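Local coordinates for protein putative adhesin (Bacteroides thetaiotaomicron, PDB 4QDG) that probably serves as a cell-surface adhesin of the fimbrillin superfamily, an outer-membrane lipoprotein related to the anchor proteins of Bacteroidetes pili, at residues R18-A30 against Y264-S277. Sequence-based numbering, arbitrary orientation.
With MG (magnesium ion), chain D.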
ATOM      1  N   ARG A  18     -17.941  -1.033 -13.302  1.00 29.29           N
ATOM      2  CA  ARG A  18     -17.422   0.238 -12.785  1.00 29.09           C
ATOM      3  C   ARG A  18     -16.305  -0.119 -11.807  1.00 31.55           C
ATOM      4  O   ARG A  18     -16.389  -1.151 -11.122  1.00 31.06           O
ATOM      5  CB  ARG A  18     -18.538   1.074 -12.108  1.00 27.92           C
ATOM      6  CG  ARG A  18     -18.053   2.403 -11.504  1.00 36.50           C
ATOM      7  CD  ARG A  18     -19.176   3.254 -10.950  1.00 34.74           C
ATOM      8  NE  ARG A  18     -18.692   4.588 -10.593  1.00 43.21           N
ATOM      9  CZ  ARG A  18     -18.935   5.206  -9.438  1.00 61.88           C
ATOM     10  NH1 ARG A  18     -19.672   4.614  -8.499  1.00 48.03           N
ATOM     11  NH2 ARG A  18     -18.435   6.414  -9.206  1.00 48.62           N
ATOM     12  N   PHE A  19     -15.232   0.670 -11.803  1.00 28.83           N
ATOM     13  CA  PHE A  19     -14.103   0.448 -10.906  1.00 28.92           C
ATOM     14  C   PHE A  19     -13.932   1.660  -9.996  1.00 35.40           C
ATOM     15  O   PHE A  19     -13.808   2.783 -10.486  1.00 37.70           O
ATOM     16  CB  PHE A  19     -12.830   0.146 -11.697  1.00 30.30           C
ATOM     17  CG  PHE A  19     -12.961  -1.053 -12.593  1.00 31.31           C
ATOM     18  CD1 PHE A  19     -13.441  -0.924 -13.893  1.00 31.74           C
ATOM     19  CD2 PHE A  19     -12.611  -2.323 -12.143  1.00 31.65           C
ATOM     20  CE1 PHE A  19     -13.599  -2.045 -14.716  1.00 31.91           C
ATOM     21  CE2 PHE A  19     -12.760  -3.438 -12.977  1.00 33.51           C
ATOM     22  CZ  PHE A  19     -13.263  -3.288 -14.253  1.00 31.61           C
ATOM     23  N   ILE A  20     -14.026   1.456  -8.682  1.00 32.11           N
ATOM     24  CA  ILE A  20     -13.879   2.577  -7.734  1.00 31.60           C
ATOM     25  C   ILE A  20     -12.778   2.287  -6.706  1.00 34.72           C
ATOM     26  O   ILE A  20     -12.468   1.124  -6.440  1.00 32.61           O
ATOM     27  CB  ILE A  20     -15.217   2.973  -7.034  1.00 33.87           C
ATOM     28  CG1 ILE A  20     -15.656   1.970  -5.963  1.00 32.51           C
ATOM     29  CG2 ILE A  20     -16.329   3.218  -8.070  1.00 36.00           C
ATOM     30  CD1 ILE A  20     -16.661   2.514  -4.938  1.00 32.64           C
ATOM     31  N   TYR A  21     -12.172   3.366  -6.163  1.00 31.03           N
ATOM     32  CA  TYR A  21     -11.194   3.316  -5.072  1.00 28.69           C
ATOM     33  C   TYR A  21     -11.610   4.394  -4.058  1.00 31.09           C
ATOM     34  O   TYR A  21     -11.164   5.538  -4.135  1.00 31.24           O
ATOM     35  CB  TYR A  21      -9.726   3.437  -5.554  1.00 28.81           C
ATOM     36  CG  TYR A  21      -8.730   3.797  -4.461  1.00 30.39           C
ATOM     37  CD1 TYR A  21      -8.596   3.008  -3.314  1.00 30.82           C
ATOM     38  CD2 TYR A  21      -7.971   4.967  -4.540  1.00 31.09           C
ATOM     39  CE1 TYR A  21      -7.717   3.368  -2.282  1.00 26.93           C
ATOM     40  CE2 TYR A  21      -7.080   5.323  -3.524  1.00 30.98           C
ATOM     41  CZ  TYR A  21      -6.948   4.514  -2.404  1.00 33.96           C
ATOM     42  OH  TYR A  21      -6.054   4.880  -1.420  1.00 36.44           O
ATOM     43  N   ASP A  22     -12.536   4.033  -3.167  1.00 28.19           N
ATOM     44  CA  ASP A  22     -13.021   4.912  -2.101  1.00 29.15           C
ATOM     45  C   ASP A  22     -12.525   4.396  -0.709  1.00 32.40           C
ATOM     46  O   ASP A  22     -12.811   5.029   0.294  1.00 31.80           O
ATOM     47  CB  ASP A  22     -14.569   5.097  -2.159  1.00 30.89           C
ATOM     48  CG  ASP A  22     -15.452   3.949  -1.698  1.00 44.84           C
ATOM     49  OD1 ASP A  22     -14.920   2.982  -1.102  1.00 47.56           O
ATOM     50  OD2 ASP A  22     -16.685   4.043  -1.874  1.00 49.51           O
ATOM     51  N   TYR A  23     -11.750   3.267  -0.672  1.00 28.90           N
ATOM     52  CA  TYR A  23     -11.207   2.664   0.557  1.00 28.20           C
ATOM     53  C   TYR A  23      -9.961   3.422   1.061  1.00 32.07           C
ATOM     54  O   TYR A  23      -8.839   2.907   1.105  1.00 30.73           O
ATOM     55  CB  TYR A  23     -10.875   1.184   0.346  1.00 29.27           C
ATOM     56  CG  TYR A  23     -11.040   0.353   1.597  1.00 30.55           C
ATOM     57  CD1 TYR A  23     -12.250   0.333   2.293  1.00 32.74           C
ATOM     58  CD2 TYR A  23     -10.005  -0.454   2.067  1.00 30.00           C
ATOM     59  CE1 TYR A  23     -12.422  -0.468   3.423  1.00 32.00           C
ATOM     60  CE2 TYR A  23     -10.169  -1.255   3.199  1.00 29.50           C
ATOM     61  CZ  TYR A  23     -11.388  -1.274   3.856  1.00 36.23           C
ATOM     62  OH  TYR A  23     -11.575  -2.065   4.959  1.00 41.09           O
ATOM     63  N   ASN A  24     -10.192   4.670   1.413  1.00 28.03           N
ATOM     64  CA  ASN A  24      -9.195   5.601   1.888  1.00 27.23           C
ATOM     65  C   ASN A  24      -9.817   6.401   3.051  1.00 32.66           C
ATOM     66  O   ASN A  24     -10.987   6.201   3.377  1.00 31.68           O
ATOM     67  CB  ASN A  24      -8.708   6.489   0.723  1.00 27.35           C
ATOM     68  CG  ASN A  24      -9.812   7.124  -0.090  1.00 37.14           C
ATOM     69  OD1 ASN A  24     -10.685   7.793   0.441  1.00 28.53           O
ATOM     70  ND2 ASN A  24      -9.788   6.938  -1.397  1.00 25.09           N
HETATM   71  N   MSE A  25      -9.020   7.254   3.708  1.00 31.15           N
HETATM   72  CA  MSE A  25      -9.435   8.018   4.892  1.00 30.55           C
HETATM   73  C   MSE A  25     -10.424   9.139   4.537  1.00 39.91           C
HETATM   74  O   MSE A  25     -11.105   9.661   5.433  1.00 42.14           O
HETATM   75  CB  MSE A  25      -8.205   8.577   5.646  1.00 31.42           C
HETATM   76  CG  MSE A  25      -7.307   7.488   6.214  1.00 36.92           C
HETATM   77 SE   MSE A  25      -8.200   6.277   7.528  0.75 44.79          SE
HETATM   78  CE  MSE A  25      -8.105   7.408   9.098  1.00 42.09           C
ATOM     79  N   GLU A  26     -10.540   9.474   3.234  1.00 36.57           N
ATOM     80  CA  GLU A  26     -11.459  10.500   2.730  1.00 36.83           C
ATOM     81  C   GLU A  26     -12.814   9.907   2.435  1.00 40.47           C
ATOM     82  O   GLU A  26     -13.769  10.657   2.246  1.00 41.32           O
ATOM     83  CB  GLU A  26     -10.904  11.167   1.462  1.00 38.56           C
ATOM     84  CG  GLU A  26      -9.630  11.980   1.689  1.00 50.52           C
ATOM     85  CD  GLU A  26      -8.386  11.202   2.093  1.00 67.73           C
ATOM     86  OE1 GLU A  26      -7.993  10.274   1.347  1.00 54.40           O
ATOM     87  OE2 GLU A  26      -7.818  11.516   3.166  1.00 63.32           O
ATOM     88  N   TYR A  27     -12.904   8.561   2.383  1.00 36.97           N
ATOM     89  CA  TYR A  27     -14.125   7.812   2.060  1.00 37.08           C
ATOM     90  C   TYR A  27     -14.710   8.323   0.707  1.00 42.92           C
ATOM     91  O   TYR A  27     -15.928   8.443   0.530  1.00 42.44           O
ATOM     92  CB  TYR A  27     -15.158   7.923   3.210  1.00 37.34           C
ATOM     93  CG  TYR A  27     -14.809   7.120   4.444  1.00 37.36           C
ATOM     94  CD1 TYR A  27     -13.870   7.589   5.364  1.00 38.75           C
ATOM     95  CD2 TYR A  27     -15.454   5.918   4.723  1.00 37.40           C
ATOM     96  CE1 TYR A  27     -13.570   6.870   6.519  1.00 38.37           C
ATOM     97  CE2 TYR A  27     -15.156   5.189   5.874  1.00 37.64           C
ATOM     98  CZ  TYR A  27     -14.203   5.662   6.760  1.00 43.09           C
ATOM     99  OH  TYR A  27     -13.913   4.947   7.897  1.00 48.14           O
ATOM    100  N   ALA A  28     -13.807   8.662  -0.223  1.00 39.63           N
ATOM    101  CA  ALA A  28     -14.181   9.224  -1.503  1.00 40.25           C
ATOM    102  C   ALA A  28     -13.368   8.620  -2.642  1.00 41.30           C
ATOM    103  O   ALA A  28     -12.164   8.404  -2.507  1.00 39.81           O
ATOM    104  CB  ALA A  28     -14.007  10.748  -1.468  1.00 41.76           C
ATOM    105  N   ASN A  29     -14.039   8.387  -3.786  1.00 37.96           N
ATOM    106  CA  ASN A  29     -13.453   7.777  -4.976  1.00 37.08           C
ATOM    107  C   ASN A  29     -12.303   8.600  -5.551  1.00 40.54           C
ATOM    108  O   ASN A  29     -12.447   9.783  -5.846  1.00 41.46           O
ATOM    109  CB  ASN A  29     -14.512   7.504  -6.053  1.00 36.67           C
ATOM    110  CG  ASN A  29     -14.004   6.681  -7.218  1.00 49.41           C
ATOM    111  OD1 ASN A  29     -13.072   5.865  -7.084  1.00 34.36           O
ATOM    112  ND2 ASN A  29     -14.605   6.893  -8.393  1.00 44.02           N
ATOM    113  N   ALA A  30     -11.146   7.943  -5.694  1.00 36.47           N
ATOM    114  CA  ALA A  30      -9.929   8.529  -6.221  1.00 35.69           C
ATOM    115  C   ALA A  30      -9.361   7.650  -7.323  1.00 38.45           C
ATOM    116  O   ALA A  30      -8.186   7.822  -7.697  1.00 40.45           O
ATOM    117  CB  ALA A  30      -8.917   8.694  -5.096  1.00 36.34           C
ATOM    118  N   TYR A 264      -9.514   6.862  16.072  1.00 29.96           N
ATOM    119  CA  TYR A 264     -10.461   6.070  15.272  1.00 29.29           C
ATOM    120  C   TYR A 264     -10.740   4.744  15.990  1.00 32.03           C
ATOM    121  O   TYR A 264     -10.641   3.691  15.380  1.00 31.39           O
ATOM    122  CB  TYR A 264      -9.870   5.821  13.840  1.00 30.11           C
ATOM    123  CG  TYR A 264      -9.298   7.052  13.150  1.00 31.85           C
ATOM    124  CD1 TYR A 264     -10.133   7.988  12.541  1.00 34.40           C
ATOM    125  CD2 TYR A 264      -7.921   7.288  13.121  1.00 31.73           C
ATOM    126  CE1 TYR A 264      -9.613   9.140  11.932  1.00 35.70           C
ATOM    127  CE2 TYR A 264      -7.387   8.428  12.500  1.00 31.91           C
ATOM    128  CZ  TYR A 264      -8.239   9.350  11.908  1.00 36.22           C
ATOM    129  OH  TYR A 264      -7.721  10.461  11.287  1.00 33.25           O
ATOM    130  N   ALA A 265     -11.044   4.802  17.293  1.00 30.39           N
ATOM    131  CA  ALA A 265     -11.239   3.630  18.149  1.00 31.06           C
ATOM    132  C   ALA A 265     -12.294   2.619  17.633  1.00 36.39           C
ATOM    133  O   ALA A 265     -12.101   1.417  17.854  1.00 35.93           O
ATOM    134  CB  ALA A 265     -11.574   4.057  19.560  1.00 32.18           C
ATOM    135  N   SER A 266     -13.341   3.077  16.900  1.00 32.22           N
ATOM    136  CA  SER A 266     -14.392   2.176  16.375  1.00 32.16           C
ATOM    137  C   SER A 266     -14.013   1.535  15.053  1.00 37.15           C
ATOM    138  O   SER A 266     -14.695   0.602  14.588  1.00 38.12           O
ATOM    139  CB  SER A 266     -15.707   2.923  16.178  1.00 32.68           C
ATOM    140  OG  SER A 266     -16.300   3.198  17.434  1.00 37.38           O
HETATM  141  N   MSE A 267     -12.949   2.052  14.426  1.00 30.84           N
HETATM  142  CA  MSE A 267     -12.489   1.523  13.145  1.00 28.16           C
HETATM  143  C   MSE A 267     -11.749   0.188  13.345  1.00 30.11           C
HETATM  144  O   MSE A 267     -11.026  -0.014  14.333  1.00 28.76           O
HETATM  145  CB  MSE A 267     -11.596   2.549  12.415  1.00 28.98           C
HETATM  146  CG  MSE A 267     -11.402   2.220  10.943  1.00 34.42           C
HETATM  147 SE   MSE A 267     -10.275   3.469   9.965  0.75 40.45          SE
HETATM  148  CE  MSE A 267     -11.446   5.119  10.064  1.00 38.33           C
ATOM    149  N   ASP A 268     -11.956  -0.725  12.392  1.00 26.72           N
ATOM    150  CA  ASP A 268     -11.273  -2.004  12.387  1.00 26.39           C
ATOM    151  C   ASP A 268      -9.772  -1.756  12.153  1.00 29.10           C
ATOM    152  O   ASP A 268      -9.423  -0.869  11.371  1.00 30.29           O
ATOM    153  CB  ASP A 268     -11.873  -2.950  11.334  1.00 27.47           C
ATOM    154  CG  ASP A 268     -11.112  -4.249  11.249  1.00 39.48           C
ATOM    155  OD1 ASP A 268     -11.042  -4.965  12.281  1.00 41.17           O
ATOM    156  OD2 ASP A 268     -10.468  -4.487  10.204  1.00 48.41           O
ATOM    157  N   SER A 269      -8.903  -2.486  12.876  1.00 25.61           N
ATOM    158  CA  SER A 269      -7.444  -2.319  12.796  1.00 25.21           C
ATOM    159  C   SER A 269      -6.912  -2.506  11.362  1.00 30.57           C
ATOM    160  O   SER A 269      -6.166  -1.646  10.876  1.00 30.34           O
ATOM    161  CB  SER A 269      -6.739  -3.260  13.760  1.00 25.14           C
ATOM    162  OG  SER A 269      -6.917  -2.755  15.072  1.00 36.76           O
ATOM    163  N   GLN A 270      -7.336  -3.573  10.682  1.00 29.43           N
ATOM    164  CA  GLN A 270      -6.925  -3.862   9.296  1.00 29.67           C
ATOM    165  C   GLN A 270      -7.438  -2.789   8.324  1.00 30.67           C
ATOM    166  O   GLN A 270      -6.693  -2.362   7.443  1.00 28.91           O
ATOM    167  CB  GLN A 270      -7.365  -5.274   8.837  1.00 30.96           C
ATOM    168  CG  GLN A 270      -6.625  -5.702   7.556  1.00 34.56           C
ATOM    169  CD  GLN A 270      -5.112  -5.540   7.671  1.00 35.96           C
ATOM    170  OE1 GLN A 270      -4.467  -6.124   8.544  1.00 32.65           O
ATOM    171  NE2 GLN A 270      -4.527  -4.689   6.841  1.00 25.35           N
ATOM    172  N   GLU A 271      -8.685  -2.333   8.514  1.00 27.87           N
ATOM    173  CA  GLU A 271      -9.311  -1.266   7.702  1.00 27.01           C
ATOM    174  C   GLU A 271      -8.499   0.019   7.772  1.00 28.89           C
ATOM    175  O   GLU A 271      -8.306   0.675   6.750  1.00 29.18           O
ATOM    176  CB  GLU A 271     -10.753  -1.003   8.153  1.00 28.56           C
ATOM    177  CG  GLU A 271     -11.428   0.137   7.397  1.00 36.48           C
ATOM    178  CD  GLU A 271     -12.917   0.315   7.631  1.00 51.76           C
ATOM    179  OE1 GLU A 271     -13.477  -0.390   8.497  1.00 49.67           O
ATOM    180  OE2 GLU A 271     -13.526   1.167   6.949  1.00 47.81           O
ATOM    181  N   PHE A 272      -8.059   0.388   8.979  1.00 25.43           N
ATOM    182  CA  PHE A 272      -7.205   1.550   9.251  1.00 24.73           C
ATOM    183  C   PHE A 272      -5.863   1.373   8.514  1.00 27.08           C
ATOM    184  O   PHE A 272      -5.405   2.301   7.824  1.00 27.03           O
ATOM    185  CB  PHE A 272      -6.995   1.692  10.787  1.00 26.09           C
ATOM    186  CG  PHE A 272      -5.994   2.735  11.208  1.00 27.03           C
ATOM    187  CD1 PHE A 272      -6.309   4.089  11.148  1.00 30.34           C
ATOM    188  CD2 PHE A 272      -4.718   2.367  11.636  1.00 27.09           C
ATOM    189  CE1 PHE A 272      -5.369   5.063  11.518  1.00 30.93           C
ATOM    190  CE2 PHE A 272      -3.786   3.334  12.007  1.00 30.09           C
ATOM    191  CZ  PHE A 272      -4.125   4.675  11.958  1.00 29.55           C
ATOM    192  N   LEU A 273      -5.254   0.174   8.630  1.00 21.06           N
ATOM    193  CA  LEU A 273      -3.972  -0.095   7.957  1.00 21.57           C
ATOM    194  C   LEU A 273      -4.109  -0.110   6.435  1.00 25.49           C
ATOM    195  O   LEU A 273      -3.127   0.194   5.746  1.00 23.37           O
ATOM    196  CB  LEU A 273      -3.344  -1.397   8.426  1.00 22.21           C
ATOM    197  CG  LEU A 273      -2.970  -1.479   9.907  1.00 26.84           C
ATOM    198  CD1 LEU A 273      -2.698  -2.927  10.297  1.00 26.21           C
ATOM    199  CD2 LEU A 273      -1.760  -0.560  10.232  1.00 25.86           C
ATOM    200  N   ASP A 274      -5.328  -0.450   5.909  1.00 22.94           N
ATOM    201  CA  ASP A 274      -5.565  -0.435   4.463  1.00 23.56           C
ATOM    202  C   ASP A 274      -6.019   0.928   3.976  1.00 28.28           C
ATOM    203  O   ASP A 274      -5.519   1.364   2.949  1.00 29.41           O
ATOM    204  CB  ASP A 274      -6.580  -1.492   4.016  1.00 26.05           C
ATOM    205  CG  ASP A 274      -6.229  -2.918   4.340  1.00 32.98           C
ATOM    206  OD1 ASP A 274      -5.049  -3.275   4.209  1.00 34.60           O
ATOM    207  OD2 ASP A 274      -7.164  -3.704   4.667  1.00 37.20           O
ATOM    208  N   ARG A 275      -6.929   1.614   4.692  1.00 26.25           N
ATOM    209  CA  ARG A 275      -7.434   2.936   4.252  1.00 27.57           C
ATOM    210  C   ARG A 275      -6.341   4.019   4.232  1.00 29.28           C
ATOM    211  O   ARG A 275      -6.364   4.881   3.376  1.00 27.98           O
ATOM    212  CB  ARG A 275      -8.592   3.431   5.126  1.00 26.52           C
ATOM    213  CG  ARG A 275      -9.908   2.761   4.842  1.00 30.70           C
ATOM    214  CD  ARG A 275     -11.014   3.504   5.569  1.00 26.95           C
ATOM    215  NE  ARG A 275     -12.304   2.854   5.369  1.00 31.01           N
ATOM    216  CZ  ARG A 275     -13.134   3.102   4.353  1.00 39.78           C
ATOM    217  NH1 ARG A 275     -12.834   4.033   3.448  1.00 24.66           N
ATOM    218  NH2 ARG A 275     -14.279   2.442   4.251  1.00 31.80           N
ATOM    219  N   GLU A 276      -5.436   3.989   5.194  1.00 25.15           N
ATOM    220  CA  GLU A 276      -4.367   4.958   5.248  1.00 25.31           C
ATOM    221  C   GLU A 276      -3.146   4.419   4.517  1.00 27.81           C
ATOM    222  O   GLU A 276      -2.702   3.311   4.799  1.00 29.16           O
ATOM    223  CB  GLU A 276      -4.013   5.353   6.697  1.00 27.02           C
ATOM    224  CG  GLU A 276      -2.978   6.476   6.762  1.00 31.38           C
ATOM    225  CD  GLU A 276      -3.409   7.748   6.061  1.00 46.93           C
ATOM    226  OE1 GLU A 276      -4.079   8.583   6.713  1.00 37.65           O
ATOM    227  OE2 GLU A 276      -3.098   7.899   4.855  1.00 42.71           O
ATOM    228  N   SER A 277      -2.621   5.186   3.562  1.00 23.48           N
ATOM    229  CA  SER A 277      -1.448   4.766   2.784  1.00 24.37           C
ATOM    230  C   SER A 277      -0.268   5.770   2.898  1.00 26.99           C
ATOM    231  O   SER A 277       0.828   5.494   2.410  1.00 27.45           O
ATOM    232  CB  SER A 277      -1.838   4.579   1.320  1.00 28.69           C
ATOM    233  OG  SER A 277      -2.254   5.817   0.758  1.00 39.55           O
TER
HETATM  234 MG    MG D 402      -2.307   1.284   3.985  1.00 29.32          MG
HETATM  235  O   HOH W   1      -5.420   3.909   0.853  1.00 31.63           O
HETATM  236  O   HOH W   2     -15.386   3.668   1.683  1.00 41.62           O
HETATM  237  O   HOH W   3      -6.992   0.911   0.692  1.00 25.99           O
HETATM  238  O   HOH W   4      -9.699  -4.015   5.106  1.00 33.61           O
HETATM  239  O   HOH W   5      -6.430   8.184   2.748  1.00 33.57           O
HETATM  240  O   HOH W   6     -15.228   2.751   8.511  1.00 48.07           O
HETATM  241  O   HOH W   7      -2.507   1.046   1.850  1.00 19.08           O
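Asn24 and Arg275 bring the two backbones together, their CA atoms 4.0 Å apart, where the loop after strand 15-20 meets the last turn of helix 269-275. Two CA-H...O contacts mark the approach: Arg275 CA to Tyr23 O, and Asn24 CA to Arg275 O at 3.3 Å. Tyr23 centres an inverse gamma turn and Asn24 opens a type I turn ending at Tyr27, a path that wraps the loop around the arginine. Arg275 NH1 donates to Asn24 O at 2.8 Å, nearly in the guanidinium plane, and more weakly to Asp22 O. Tyr27 lies flat on one guanidinium face, planes 19° apart and centres 3.8 Å apart, a cation-pi stack; Tyr23 CD1 meets the opposite face, its ring turned 46° from the guanidinium, while Arg275 CG stands over the centre of that ring. Within the helix, Arg275 NE forms a salt bridge with Glu271 OE2 at 2.6 Å, through the anti lone pair, which fixes the group's rotation. The chain of selenomethionine Met25 bends at its end (chi3 -80°), setting CE over the Tyr264 ring, 3.6 Å from its centroid, a CH-pi contact. The tyrosine-sandwiched arginine thus ties the loop to a magnesium-bound helix end: carbonyls Leu273 O and Glu276 O bind the ion with a water and Asn151 OD1 of strand 140-159, which pairs in parallel with 15-20 and 278-285, while helix 252-263 packs against Phe272.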